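Local coordinates for Mgp-operon protein 3 (Mycoplasma pneumoniae, PDB 6RJ1) that probably takes part in attaching the bacterium to host cells as an extracellular adhesion protein, perhaps through recognition of sugars, at residues R58-R63 and G367-G372; F221-G226 and N574-W579; D544-H549 and L782-D787; G558-D563 and P658-G663; N798-L803 and R811-P816. All coordinates share one frame; numbering follows the deposited sequence.

Contact 1: R58-R63 and G367-G372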
# COMPACT_ATOMS: atom_id res chain seq x y z
N ARG A 58 -1.68 -15.18 13.17
CA ARG A 58 -2.83 -14.36 13.53
C ARG A 58 -4.10 -15.19 13.62
O ARG A 58 -4.16 -16.26 13.02
CB ARG A 58 -2.98 -13.17 12.55
CG ARG A 58 -3.44 -13.54 11.16
CD ARG A 58 -3.37 -12.36 10.21
NE ARG A 58 -3.64 -12.78 8.84
CZ ARG A 58 -3.60 -11.98 7.78
NH1 ARG A 58 -3.29 -10.70 7.93
NH2 ARG A 58 -3.87 -12.45 6.58
N SER A 59 -5.11 -14.72 14.35
CA SER A 59 -6.37 -15.43 14.50
C SER A 59 -7.53 -14.58 14.04
O SER A 59 -7.56 -13.38 14.32
CB SER A 59 -6.58 -15.86 15.95
OG SER A 59 -7.94 -16.14 16.25
N ALA A 60 -8.51 -15.20 13.35
CA ALA A 60 -9.73 -14.54 12.85
C ALA A 60 -10.69 -14.24 14.02
O ALA A 60 -11.77 -13.66 13.82
CB ALA A 60 -10.41 -15.42 11.82
N LEU A 61 -10.31 -14.64 15.24
CA LEU A 61 -11.11 -14.40 16.43
C LEU A 61 -10.66 -13.16 17.18
O LEU A 61 -11.27 -12.82 18.19
CB LEU A 61 -11.11 -15.63 17.35
CG LEU A 61 -11.93 -16.83 16.89
CD1 LEU A 61 -11.61 -18.04 17.72
CD2 LEU A 61 -13.42 -16.54 16.95
N VAL A 62 -9.62 -12.46 16.69
CA VAL A 62 -9.12 -11.23 17.31
C VAL A 62 -10.19 -10.13 17.21
O VAL A 62 -10.81 -9.98 16.16
CB VAL A 62 -7.72 -10.80 16.77
CG1 VAL A 62 -7.79 -10.23 15.34
CG2 VAL A 62 -7.04 -9.82 17.71
N ARG A 63 -10.46 -9.42 18.32
CA ARG A 63 -11.44 -8.34 18.34
C ARG A 63 -10.84 -7.10 19.00
O ARG A 63 -10.26 -7.20 20.08
CB ARG A 63 -12.77 -8.77 19.01
CG ARG A 63 -13.60 -9.75 18.18
CD ARG A 63 -14.00 -9.22 16.80
NE ARG A 63 -14.82 -10.17 16.05
CZ ARG A 63 -14.35 -11.19 15.34
NH1 ARG A 63 -13.04 -11.41 15.27
NH2 ARG A 63 -15.18 -11.99 14.68
N GLY A 367 -7.27 -10.97 3.80
CA GLY A 367 -6.96 -11.00 5.22
C GLY A 367 -7.96 -10.24 6.05
O GLY A 367 -7.68 -9.88 7.20
N VAL A 368 -9.14 -9.96 5.47
CA VAL A 368 -10.22 -9.26 6.16
C VAL A 368 -11.03 -10.36 6.85
O VAL A 368 -11.29 -11.41 6.25
CB VAL A 368 -11.05 -8.38 5.18
CG1 VAL A 368 -12.36 -7.92 5.79
CG2 VAL A 368 -10.24 -7.18 4.71
N ILE A 369 -11.37 -10.17 8.14
CA ILE A 369 -12.17 -11.13 8.91
C ILE A 369 -13.61 -11.10 8.39
O ILE A 369 -14.33 -10.12 8.61
CB ILE A 369 -12.08 -10.92 10.46
CG1 ILE A 369 -10.62 -10.95 10.97
CG2 ILE A 369 -12.99 -11.91 11.21
CD1 ILE A 369 -10.41 -10.28 12.33
N VAL A 370 -14.01 -12.15 7.67
CA VAL A 370 -15.36 -12.31 7.14
C VAL A 370 -16.00 -13.50 7.89
O VAL A 370 -15.78 -14.65 7.50
CB VAL A 370 -15.44 -12.43 5.59
CG1 VAL A 370 -16.89 -12.53 5.12
CG2 VAL A 370 -14.74 -11.26 4.91
N PRO A 371 -16.73 -13.24 9.00
CA PRO A 371 -17.34 -14.36 9.75
C PRO A 371 -18.29 -15.21 8.90
O PRO A 371 -19.09 -14.68 8.14
CB PRO A 371 -18.05 -13.67 10.92
CG PRO A 371 -17.39 -12.32 11.03
CD PRO A 371 -17.05 -11.94 9.62
N GLY A 372 -18.15 -16.53 9.03
CA GLY A 372 -18.92 -17.52 8.28
C GLY A 372 -18.17 -18.02 7.06
O GLY A 372 -18.64 -18.95 6.39

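Contact 2: F221-G226 and N574-W579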
# COMPACT_ATOMS: atom_id res chain seq x y z
N PHE A 221 -13.87 15.58 -3.52
CA PHE A 221 -14.91 14.66 -3.98
C PHE A 221 -16.01 14.49 -2.94
O PHE A 221 -15.73 14.49 -1.73
CB PHE A 221 -14.31 13.31 -4.43
CG PHE A 221 -13.51 12.55 -3.40
CD1 PHE A 221 -12.15 12.80 -3.22
CD2 PHE A 221 -14.10 11.55 -2.63
CE1 PHE A 221 -11.40 12.08 -2.27
CE2 PHE A 221 -13.36 10.83 -1.69
CZ PHE A 221 -12.01 11.10 -1.51
N LYS A 222 -17.26 14.35 -3.42
CA LYS A 222 -18.46 14.15 -2.61
C LYS A 222 -18.41 12.83 -1.83
O LYS A 222 -18.04 11.79 -2.39
CB LYS A 222 -19.70 14.21 -3.51
CG LYS A 222 -19.99 15.60 -4.07
CD LYS A 222 -21.43 15.71 -4.55
CE LYS A 222 -21.76 17.12 -5.00
NZ LYS A 222 -23.12 17.20 -5.59
N LEU A 223 -18.76 12.88 -0.53
CA LEU A 223 -18.75 11.70 0.36
C LEU A 223 -20.15 11.16 0.69
O LEU A 223 -20.27 10.22 1.48
CB LEU A 223 -17.97 12.02 1.65
CG LEU A 223 -16.48 12.30 1.50
CD1 LEU A 223 -15.92 12.89 2.77
CD2 LEU A 223 -15.71 11.05 1.14
N ASP A 224 -21.20 11.74 0.08
CA ASP A 224 -22.60 11.36 0.30
C ASP A 224 -23.00 10.01 -0.32
O ASP A 224 -23.93 9.36 0.17
CB ASP A 224 -23.54 12.48 -0.19
CG ASP A 224 -23.51 12.77 -1.68
OD1 ASP A 224 -22.41 12.68 -2.28
OD2 ASP A 224 -24.58 13.12 -2.25
N LYS A 225 -22.33 9.62 -1.42
CA LYS A 225 -22.58 8.37 -2.16
C LYS A 225 -21.27 7.61 -2.35
O LYS A 225 -20.19 8.16 -2.12
CB LYS A 225 -23.20 8.68 -3.54
CG LYS A 225 -24.61 9.25 -3.48
CD LYS A 225 -25.18 9.51 -4.87
CE LYS A 225 -26.68 9.66 -4.87
NZ LYS A 225 -27.13 10.92 -4.22
N GLY A 226 -21.39 6.35 -2.77
CA GLY A 226 -20.26 5.49 -3.09
C GLY A 226 -19.79 4.53 -2.03
O GLY A 226 -20.48 4.28 -1.04
N ASN A 574 -20.21 17.75 3.25
CA ASN A 574 -20.29 16.34 2.86
C ASN A 574 -19.24 15.97 1.79
O ASN A 574 -19.47 15.06 0.99
CB ASN A 574 -21.73 15.97 2.40
CG ASN A 574 -22.37 14.75 3.02
OD1 ASN A 574 -21.72 13.89 3.62
ND2 ASN A 574 -23.68 14.65 2.86
N GLN A 575 -18.08 16.66 1.79
CA GLN A 575 -17.05 16.36 0.81
C GLN A 575 -15.64 16.27 1.41
O GLN A 575 -15.36 16.85 2.47
CB GLN A 575 -17.09 17.35 -0.39
CG GLN A 575 -16.19 18.57 -0.28
CD GLN A 575 -15.88 19.19 -1.62
OE1 GLN A 575 -16.74 19.82 -2.26
NE2 GLN A 575 -14.65 19.07 -2.06
N ALA A 576 -14.77 15.49 0.72
CA ALA A 576 -13.37 15.33 1.07
C ALA A 576 -12.61 16.45 0.36
O ALA A 576 -13.07 16.95 -0.66
CB ALA A 576 -12.87 13.98 0.60
N LEU A 577 -11.48 16.88 0.93
CA LEU A 577 -10.69 17.95 0.36
C LEU A 577 -9.36 17.42 -0.14
O LEU A 577 -8.44 17.15 0.65
CB LEU A 577 -10.53 19.11 1.36
CG LEU A 577 -11.83 19.69 1.91
CD1 LEU A 577 -11.61 20.31 3.25
CD2 LEU A 577 -12.45 20.66 0.96
N ALA A 578 -9.29 17.21 -1.46
CA ALA A 578 -8.15 16.65 -2.18
C ALA A 578 -8.04 17.29 -3.56
O ALA A 578 -9.06 17.64 -4.15
CB ALA A 578 -8.33 15.15 -2.33
N TRP A 579 -6.82 17.43 -4.08
CA TRP A 579 -6.61 18.03 -5.39
C TRP A 579 -5.37 17.48 -6.07
O TRP A 579 -4.46 16.97 -5.40
CB TRP A 579 -6.54 19.57 -5.28
CG TRP A 579 -5.45 20.03 -4.37
CD1 TRP A 579 -4.13 20.23 -4.68
CD2 TRP A 579 -5.56 20.27 -2.96
NE1 TRP A 579 -3.42 20.56 -3.56
CE2 TRP A 579 -4.27 20.60 -2.48
CE3 TRP A 579 -6.63 20.22 -2.04
CZ2 TRP A 579 -4.03 20.92 -1.14
CZ3 TRP A 579 -6.38 20.50 -0.71
CH2 TRP A 579 -5.10 20.87 -0.27

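Contact 3: D544-H549 and L782-D787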
# COMPACT_ATOMS: atom_id res chain seq x y z
N ASP A 544 12.72 -6.56 3.77
CA ASP A 544 13.79 -7.55 3.78
C ASP A 544 15.03 -7.00 4.47
O ASP A 544 15.17 -5.79 4.62
CB ASP A 544 14.12 -8.04 2.35
CG ASP A 544 14.79 -9.40 2.27
OD1 ASP A 544 14.87 -10.10 3.31
OD2 ASP A 544 15.25 -9.77 1.16
N VAL A 545 15.93 -7.90 4.92
CA VAL A 545 17.19 -7.52 5.56
C VAL A 545 18.36 -7.79 4.61
O VAL A 545 18.37 -8.79 3.88
CB VAL A 545 17.40 -8.09 6.99
CG1 VAL A 545 16.28 -7.65 7.93
CG2 VAL A 545 17.54 -9.61 6.99
N VAL A 546 19.34 -6.88 4.60
CA VAL A 546 20.53 -6.95 3.75
C VAL A 546 21.61 -6.04 4.35
O VAL A 546 21.31 -4.92 4.75
CB VAL A 546 20.21 -6.66 2.24
CG1 VAL A 546 19.57 -5.28 2.03
CG2 VAL A 546 21.44 -6.84 1.34
N ALA A 547 22.86 -6.55 4.45
CA ALA A 547 24.02 -5.83 5.00
C ALA A 547 23.71 -5.16 6.35
O ALA A 547 23.97 -3.96 6.52
CB ALA A 547 24.56 -4.83 3.99
N ASP A 548 23.12 -5.94 7.30
CA ASP A 548 22.71 -5.54 8.66
C ASP A 548 21.71 -4.35 8.69
O ASP A 548 21.61 -3.64 9.69
CB ASP A 548 23.93 -5.28 9.57
CG ASP A 548 24.84 -6.47 9.78
OD1 ASP A 548 24.32 -7.58 10.06
OD2 ASP A 548 26.08 -6.30 9.69
N HIS A 549 20.95 -4.19 7.60
CA HIS A 549 19.98 -3.11 7.44
C HIS A 549 18.66 -3.63 6.92
O HIS A 549 18.63 -4.62 6.18
CB HIS A 549 20.52 -2.06 6.47
CG HIS A 549 21.55 -1.15 7.05
ND1 HIS A 549 22.84 -1.59 7.33
CD2 HIS A 549 21.46 0.17 7.35
CE1 HIS A 549 23.47 -0.55 7.83
NE2 HIS A 549 22.69 0.54 7.85
N LEU A 782 8.61 -7.46 -2.17
CA LEU A 782 9.91 -6.83 -2.01
C LEU A 782 10.93 -7.87 -1.54
O LEU A 782 10.69 -8.57 -0.55
CB LEU A 782 9.90 -5.61 -1.08
CG LEU A 782 11.26 -4.93 -0.97
CD1 LEU A 782 11.39 -3.76 -1.89
CD2 LEU A 782 11.58 -4.57 0.43
N LYS A 783 12.04 -8.00 -2.28
CA LYS A 783 13.13 -8.92 -1.95
C LYS A 783 14.45 -8.27 -2.26
O LYS A 783 14.68 -7.80 -3.37
CB LYS A 783 13.00 -10.24 -2.72
CG LYS A 783 12.93 -11.47 -1.83
CD LYS A 783 14.26 -11.91 -1.25
CE LYS A 783 14.14 -13.27 -0.61
NZ LYS A 783 13.16 -13.30 0.52
N ALA A 784 15.34 -8.25 -1.26
CA ALA A 784 16.68 -7.72 -1.40
C ALA A 784 17.61 -8.81 -1.89
O ALA A 784 17.30 -10.00 -1.77
CB ALA A 784 17.17 -7.20 -0.06
N GLY A 785 18.75 -8.41 -2.43
CA GLY A 785 19.76 -9.33 -2.92
C GLY A 785 21.13 -8.72 -3.13
O GLY A 785 21.24 -7.66 -3.73
N VAL A 786 22.18 -9.40 -2.64
CA VAL A 786 23.59 -8.98 -2.79
C VAL A 786 24.09 -9.50 -4.14
O VAL A 786 24.07 -10.71 -4.38
CB VAL A 786 24.52 -9.43 -1.63
CG1 VAL A 786 25.95 -8.95 -1.83
CG2 VAL A 786 23.99 -8.95 -0.28
N ASP A 787 24.51 -8.57 -5.02
CA ASP A 787 25.03 -8.88 -6.36
C ASP A 787 26.25 -9.81 -6.26
O ASP A 787 27.20 -9.49 -5.53
CB ASP A 787 25.35 -7.57 -7.11
CG ASP A 787 25.92 -7.72 -8.52
OD1 ASP A 787 25.34 -8.50 -9.32
OD2 ASP A 787 26.93 -7.04 -8.83

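Contact 4: G558-D563 and P658-G663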
# COMPACT_ATOMS: atom_id res chain seq x y z
N GLY A 558 -3.86 6.99 0.17
CA GLY A 558 -4.46 8.31 0.10
C GLY A 558 -4.95 8.78 1.46
O GLY A 558 -5.74 8.10 2.08
N ALA A 559 -4.41 9.90 1.96
CA ALA A 559 -4.82 10.45 3.25
C ALA A 559 -5.09 11.95 3.10
O ALA A 559 -4.17 12.75 2.86
CB ALA A 559 -3.77 10.18 4.30
N VAL A 560 -6.36 12.31 3.19
CA VAL A 560 -6.83 13.68 2.98
C VAL A 560 -7.75 14.16 4.12
O VAL A 560 -7.99 13.42 5.07
CB VAL A 560 -7.49 13.83 1.58
CG1 VAL A 560 -6.48 13.64 0.46
CG2 VAL A 560 -8.69 12.91 1.41
N GLY A 561 -8.23 15.39 3.99
CA GLY A 561 -9.15 15.98 4.95
C GLY A 561 -10.59 15.88 4.48
O GLY A 561 -10.85 15.60 3.31
N TYR A 562 -11.54 16.10 5.40
CA TYR A 562 -12.97 16.10 5.09
C TYR A 562 -13.71 17.08 6.01
O TYR A 562 -13.35 17.20 7.18
CB TYR A 562 -13.57 14.68 5.06
CG TYR A 562 -13.97 14.09 6.39
CD1 TYR A 562 -13.09 13.29 7.11
CD2 TYR A 562 -15.27 14.23 6.88
CE1 TYR A 562 -13.47 12.70 8.31
CE2 TYR A 562 -15.65 13.67 8.09
CZ TYR A 562 -14.75 12.91 8.81
OH TYR A 562 -15.14 12.34 10.00
N ASP A 563 -14.70 17.80 5.47
CA ASP A 563 -15.45 18.79 6.24
C ASP A 563 -16.47 18.16 7.16
O ASP A 563 -17.36 17.45 6.70
CB ASP A 563 -16.09 19.85 5.33
CG ASP A 563 -16.30 21.22 5.95
OD1 ASP A 563 -16.19 21.34 7.20
OD2 ASP A 563 -16.60 22.17 5.20
N PRO A 658 -3.54 4.08 -3.54
CA PRO A 658 -2.53 5.15 -3.60
C PRO A 658 -3.06 6.52 -4.09
O PRO A 658 -2.25 7.44 -4.29
CB PRO A 658 -1.46 4.57 -4.55
CG PRO A 658 -1.85 3.16 -4.80
CD PRO A 658 -3.33 3.12 -4.64
N LEU A 659 -4.39 6.67 -4.25
CA LEU A 659 -5.01 7.93 -4.69
C LEU A 659 -5.53 8.80 -3.56
O LEU A 659 -6.21 8.31 -2.65
CB LEU A 659 -6.12 7.70 -5.71
CG LEU A 659 -5.74 7.09 -7.07
CD1 LEU A 659 -6.85 7.28 -8.05
CD2 LEU A 659 -4.44 7.66 -7.62
N ASN A 660 -5.27 10.12 -3.66
CA ASN A 660 -5.77 11.13 -2.72
C ASN A 660 -7.18 11.54 -3.11
O ASN A 660 -8.05 11.63 -2.25
CB ASN A 660 -4.85 12.37 -2.68
CG ASN A 660 -3.79 12.32 -1.61
OD1 ASN A 660 -3.38 11.25 -1.15
ND2 ASN A 660 -3.32 13.49 -1.20
N SER A 661 -7.40 11.79 -4.42
CA SER A 661 -8.70 12.19 -4.96
C SER A 661 -9.34 11.10 -5.81
O SER A 661 -8.65 10.45 -6.61
CB SER A 661 -8.57 13.48 -5.77
OG SER A 661 -9.82 13.88 -6.31
N TYR A 662 -10.66 10.93 -5.63
CA TYR A 662 -11.48 9.98 -6.37
C TYR A 662 -12.46 10.74 -7.26
O TYR A 662 -13.43 10.15 -7.75
CB TYR A 662 -12.25 9.09 -5.40
CG TYR A 662 -11.44 7.96 -4.81
CD1 TYR A 662 -10.86 6.99 -5.63
CD2 TYR A 662 -11.34 7.79 -3.43
CE1 TYR A 662 -10.17 5.90 -5.09
CE2 TYR A 662 -10.67 6.70 -2.88
CZ TYR A 662 -10.09 5.76 -3.71
OH TYR A 662 -9.42 4.70 -3.17
N GLY A 663 -12.21 12.04 -7.44
CA GLY A 663 -13.04 12.94 -8.24
C GLY A 663 -13.16 12.45 -9.67
O GLY A 663 -12.15 12.34 -10.36
O HOH W 1 -1.69 13.74 1.20

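Contact 5: N798-L803 and R811-P816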
# COMPACT_ATOMS: atom_id res chain seq x y z
N ASN A 798 27.78 -4.72 -3.99
CA ASN A 798 26.50 -4.05 -4.27
C ASN A 798 25.29 -4.89 -3.90
O ASN A 798 25.33 -6.12 -3.94
CB ASN A 798 26.39 -3.65 -5.75
CG ASN A 798 27.45 -2.71 -6.29
OD1 ASN A 798 27.98 -1.83 -5.60
ND2 ASN A 798 27.76 -2.89 -7.57
N TYR A 799 24.19 -4.21 -3.58
CA TYR A 799 22.92 -4.85 -3.26
C TYR A 799 21.75 -4.01 -3.70
O TYR A 799 21.80 -2.77 -3.69
CB TYR A 799 22.82 -5.27 -1.78
CG TYR A 799 22.95 -4.15 -0.78
CD1 TYR A 799 21.83 -3.46 -0.33
CD2 TYR A 799 24.19 -3.81 -0.24
CE1 TYR A 799 21.94 -2.44 0.62
CE2 TYR A 799 24.31 -2.79 0.71
CZ TYR A 799 23.18 -2.11 1.13
OH TYR A 799 23.30 -1.11 2.05
N SER A 800 20.68 -4.68 -4.12
CA SER A 800 19.47 -4.06 -4.60
C SER A 800 18.26 -4.81 -4.10
O SER A 800 18.37 -5.97 -3.74
CB SER A 800 19.46 -4.03 -6.13
OG SER A 800 20.52 -3.23 -6.63
N ALA A 801 17.12 -4.15 -4.10
CA ALA A 801 15.86 -4.77 -3.74
C ALA A 801 14.95 -4.63 -4.93
O ALA A 801 15.00 -3.62 -5.63
CB ALA A 801 15.24 -4.08 -2.54
N VAL A 802 14.18 -5.67 -5.22
CA VAL A 802 13.25 -5.58 -6.34
C VAL A 802 11.84 -5.86 -5.87
O VAL A 802 11.65 -6.50 -4.83
CB VAL A 802 13.64 -6.41 -7.61
CG1 VAL A 802 15.02 -6.03 -8.15
CG2 VAL A 802 13.52 -7.90 -7.37
N LEU A 803 10.86 -5.37 -6.62
CA LEU A 803 9.44 -5.59 -6.35
C LEU A 803 8.65 -5.49 -7.65
O LEU A 803 9.07 -4.83 -8.61
CB LEU A 803 8.87 -4.65 -5.27
CG LEU A 803 8.71 -3.18 -5.63
CD1 LEU A 803 7.38 -2.66 -5.18
CD2 LEU A 803 9.86 -2.35 -5.10
N ARG A 811 13.29 -1.69 -9.42
CA ARG A 811 14.55 -1.99 -8.77
C ARG A 811 14.96 -0.80 -7.91
O ARG A 811 14.90 0.36 -8.35
CB ARG A 811 15.64 -2.30 -9.80
CG ARG A 811 16.92 -2.83 -9.17
CD ARG A 811 17.98 -3.10 -10.20
NE ARG A 811 19.28 -3.26 -9.56
CZ ARG A 811 20.41 -3.49 -10.21
NH1 ARG A 811 20.41 -3.58 -11.54
NH2 ARG A 811 21.54 -3.65 -9.55
N LEU A 812 15.40 -1.10 -6.68
CA LEU A 812 15.85 -0.11 -5.71
C LEU A 812 17.33 -0.31 -5.45
O LEU A 812 17.74 -1.39 -5.03
CB LEU A 812 15.00 -0.16 -4.43
CG LEU A 812 13.48 -0.11 -4.65
CD1 LEU A 812 12.74 -0.42 -3.37
CD2 LEU A 812 13.04 1.21 -5.27
N ASN A 813 18.14 0.70 -5.77
CA ASN A 813 19.60 0.66 -5.68
C ASN A 813 20.14 1.41 -4.48
O ASN A 813 19.64 2.49 -4.13
CB ASN A 813 20.24 1.15 -6.98
CG ASN A 813 19.63 0.51 -8.20
OD1 ASN A 813 19.80 -0.69 -8.45
ND2 ASN A 813 18.87 1.28 -8.96
N PHE A 814 21.17 0.83 -3.84
CA PHE A 814 21.80 1.37 -2.64
C PHE A 814 23.32 1.45 -2.76
O PHE A 814 23.92 0.70 -3.54
CB PHE A 814 21.42 0.52 -1.41
CG PHE A 814 19.94 0.26 -1.24
CD1 PHE A 814 19.12 1.18 -0.60
CD2 PHE A 814 19.36 -0.91 -1.73
CE1 PHE A 814 17.75 0.95 -0.46
CE2 PHE A 814 17.99 -1.14 -1.59
CZ PHE A 814 17.20 -0.21 -0.96
N ASN A 815 23.94 2.35 -1.98
CA ASN A 815 25.39 2.53 -1.90
C ASN A 815 25.89 1.57 -0.81
O ASN A 815 25.56 1.76 0.37
CB ASN A 815 25.73 3.99 -1.56
CG ASN A 815 27.20 4.31 -1.61
OD1 ASN A 815 28.03 3.73 -0.89
ND2 ASN A 815 27.56 5.27 -2.44
N PRO A 816 26.64 0.50 -1.16
CA PRO A 816 27.08 -0.45 -0.12
C PRO A 816 28.19 0.05 0.81
O PRO A 816 28.39 -0.53 1.89
CB PRO A 816 27.50 -1.67 -0.93
CG PRO A 816 27.92 -1.13 -2.25
CD PRO A 816 27.10 0.10 -2.51

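Contact 1: R58-R63 and G367-G372
The guanidinium of Arg-63 meets Ile-369 and Pro-371 at a slant: Ile-369 CG2 lies 4.1 Å from Arg-63 NH1, and Pro-371 CG comes within 4.3 Å of Arg-63 NH2. Its edge turns instead to its own segment, where Arg-63 NH1 donates to Ala-60 O at 3.0 Å and to Val-62 O at 2.8 Å. Both oxygens lie close to the guanidinium plane, and the bend at chi2 (-59°) folds the arginine back against the type I turn from Ser-59 to Val-62. The other guanidinium, that of Arg-58, is also oblique, its NH2 standing 3.7 Å from Gly-367 CA; its main polar partner is the carbonyl of His-452 in helix 446-454.

Ile-369 buries more surface than any other residue here. Its CG2 approaches Ala-60 O to 3.4 Å, while the Ile-369 and Val-62 side chains cross at about a right angle, with Ile-369 CD1 4.0 Å from Val-62 CG1. Gly-367 closes the preceding helix in a Schellman motif and starts the run that brings Ile-369 to the turn.

The chemistry is thus divided: the two segments meet by van der Waals contact, whereas the hydrogen bonds given by the arginines go to the turn itself (Arg-63 NH1) or to helix 446-454 (Arg-58 NH1), not across the contact.

Contact 2: F221-G226 and N574-W579
Phe-221 and Lys-222 run antiparallel to Gln-575 and Ala-576, the touching parts 160° apart in direction, with Ala-576 N donating to Phe-221 O at 2.8 Å and Leu-223 N to Asn-574 O, also at 2.8 Å. The return bond from Phe-221 N to Ala-576 O is longer and more bent. A side chain shares that acceptor: Gln-575 NE2 donates to Ala-576 O at 3.0 Å, arriving at the opposite face of the carbonyl from Phe-221 N. The far end of the same amide, Gln-575 OE1, is held by the backbone N of Val-185.

Phe-221 and Ala-576 point to the same face of the sheet. With CG placed between its own N and carbonyl carbon (chi1 58°), the phenyl ring lies over the alanine methyl in a CH-pi contact, Ala-576 CB being 3.7 Å from the ring centroid and 14° off the normal. Ala-578 CB sits at the ring's edge. Leu-223 adds its CD1 branch, 3.9 Å from Ala-576 CB, and Tyr-229 packs on both Phe-221 and Leu-223. At the end of the ladder, Asn-574 ND2 rests 3.7 Å from Asp-224 CB in simple contact.

Strand 575-577 also pairs antiparallel with strand 549-563 on its other edge. The arrangement is that of a short strand from a distant part of the chain added to a large mixed sheet, consistent with the beta-propeller relationship of this adhesin family.

Contact 3: D544-H549 and L782-D787
Asp-544 reaches across to the backbone of the other strand: its OD2 accepts from Ala-784 N at 2.9 Å, using the lone pair that faces away from OD1. The same oxygen lies 3.4 Å from Lys-783 CD, beside the aliphatic part of the lysine, whose NZ remains 4.2 Å from Asp-544 OD2, beyond a salt bridge. Two residues on, Val-546 spreads its methyls over the partner strand, CG1 against Ala-784 CB at 3.7 Å and CG2 against Val-786 CG2, also at 3.7 Å.

Behind these first contacts stands the course of the strands. Strands 544-546 and 782-786 point almost the same way, 13° apart, but their axes come no closer than 6.4 Å. A backbone bond joins Leu-782 to Ala-541 just before the contact; at Asp-544 the side chain, its CG swung anti to the backbone N (chi1 -157°), bridges the wider gap. Asp-544 OD1 is steadied by a weak bond from Val-545 N.

Further out, a type I' turn from Val-546 to His-549 closes the hairpin with strand 549-563, and His-549 ND1 donates to Ala-547 O at 2.7 Å within the turn. On the opposite edge, strand 779-786 is paired with strand 799-805, whose Tyr-799 touches Val-546.

A carboxylate therefore stands in for a main-chain acceptor between two sheets. The donated N-H and the nearby ammonium would both tend to favour its ionised form, while the valines supply an apolar continuation of the join.

Contact 4: G558-D563 and P658-G663
Asn-660 ND2 has two acceptors, a water 2.9 Å away and OE1 of Gln-512, and the water passes one of its hydrogens on to Ala-559 O at 3.1 Å. The amide thereby ties the loop that follows strand 650-654 to strand 549-563, the long strand at the middle of a mixed, branched sheet in the MgpC adhesin region. The other end of the amide is held too: Lys-556 NZ donates to Asn-660 OD1, and this oxygen stands 3.5 Å from Ala-559 N without a bond to it. Gripped at both ends, the amide is probably fixed in its rotation.

Val-560 packs against the amide, its CG1 beside the backbone N (chi1 -66°) and 3.6 Å from both Asn-660 CG and Asn-660 ND2, the two side chains crossing obliquely. All the touching residues are buried, and within that setting both ends of the Asn-660 amide have hydrogen-bond partners. Outside the contact, Asp-691 OD1 accepts from Asn-660 N and helps place the loop.

At Gly-558 the backbones approach directly, its CA being 4.2 Å from Asn-660 CA. The closest feature there is a CA-H...O contact, in which Gly-558 CA lies 3.3 Å from Leu-659 O with an angle of 155° at the hydrogen.

Contact 5: N798-L803 and R811-P816
Arg-811 and Ser-800 meet side-on: the guanidinium presents NE and NH2 to a single oxygen, Ser-800 OG, at 3.2 and 3.1 Å, with that oxygen in the guanidinium plane. With CG anti to the backbone N (chi1 -171°), the extended arginine chain lies along the face shared by Ser-800, Val-802 and Asn-813; on the way its CG passes Val-802 CG1 at 3.9 Å. Beyond the hairpin the same guanidinium forms a salt bridge with Glu-899 through NH2 and donates from NH1 to Ala-914 O.

On the other face the aromatic pair is arranged differently. The Tyr-799 and Phe-814 rings are near parallel, at 23°, yet slid so far apart (centroids 5.6 Å) that they barely overlap, and much of the touching is made by Phe-814 CB against Tyr-799 CE1 at 3.6 Å. The edge of the Phe-814 ring is turned to Tyr-799 O. Pro-816 slides past the tyrosine, its CB 3.8 Å from Tyr-799 CE2, while Tyr-799 OH bonds to Asp-819. Further along the hairpin, Ala-801 and Leu-812 form the hydrogen-bonded antiparallel pair, Leu-812 N donating to Ala-801 O at 2.8 Å.

This hairpin is two-faced in its chemistry: one side carries a buried arginine whose charge is probably offset by Glu-899, although Arg-895 lies close by, and whose N-H groups are shared among Ser-800, Glu-899 and Ala-914; the other carries apolar groups that pack on strands 549-563 and 693-699.

Overall arrangement
The five contacts fall into two touching pairs and one outlier. Contacts 2 and 4 have centres 8 Å apart and are joined by backbone pairing of strands 575-577 and 549-563, with the Phe-221 ring also packing on the 658-663 loop. Contacts 3 and 5, their centres likewise 8 Å apart, are joined through neighbouring strands 779-786 and 799-805. Strand 549-563 relates the two pairs: it takes part in contact 4, pairs with the first strand of contact 3, and touches side chains of contact 5, although the centres of contacts 3 and 4 are 33 Å apart. Contact 1 stands alone, its nearest atoms about 14 Å from those of contact 4.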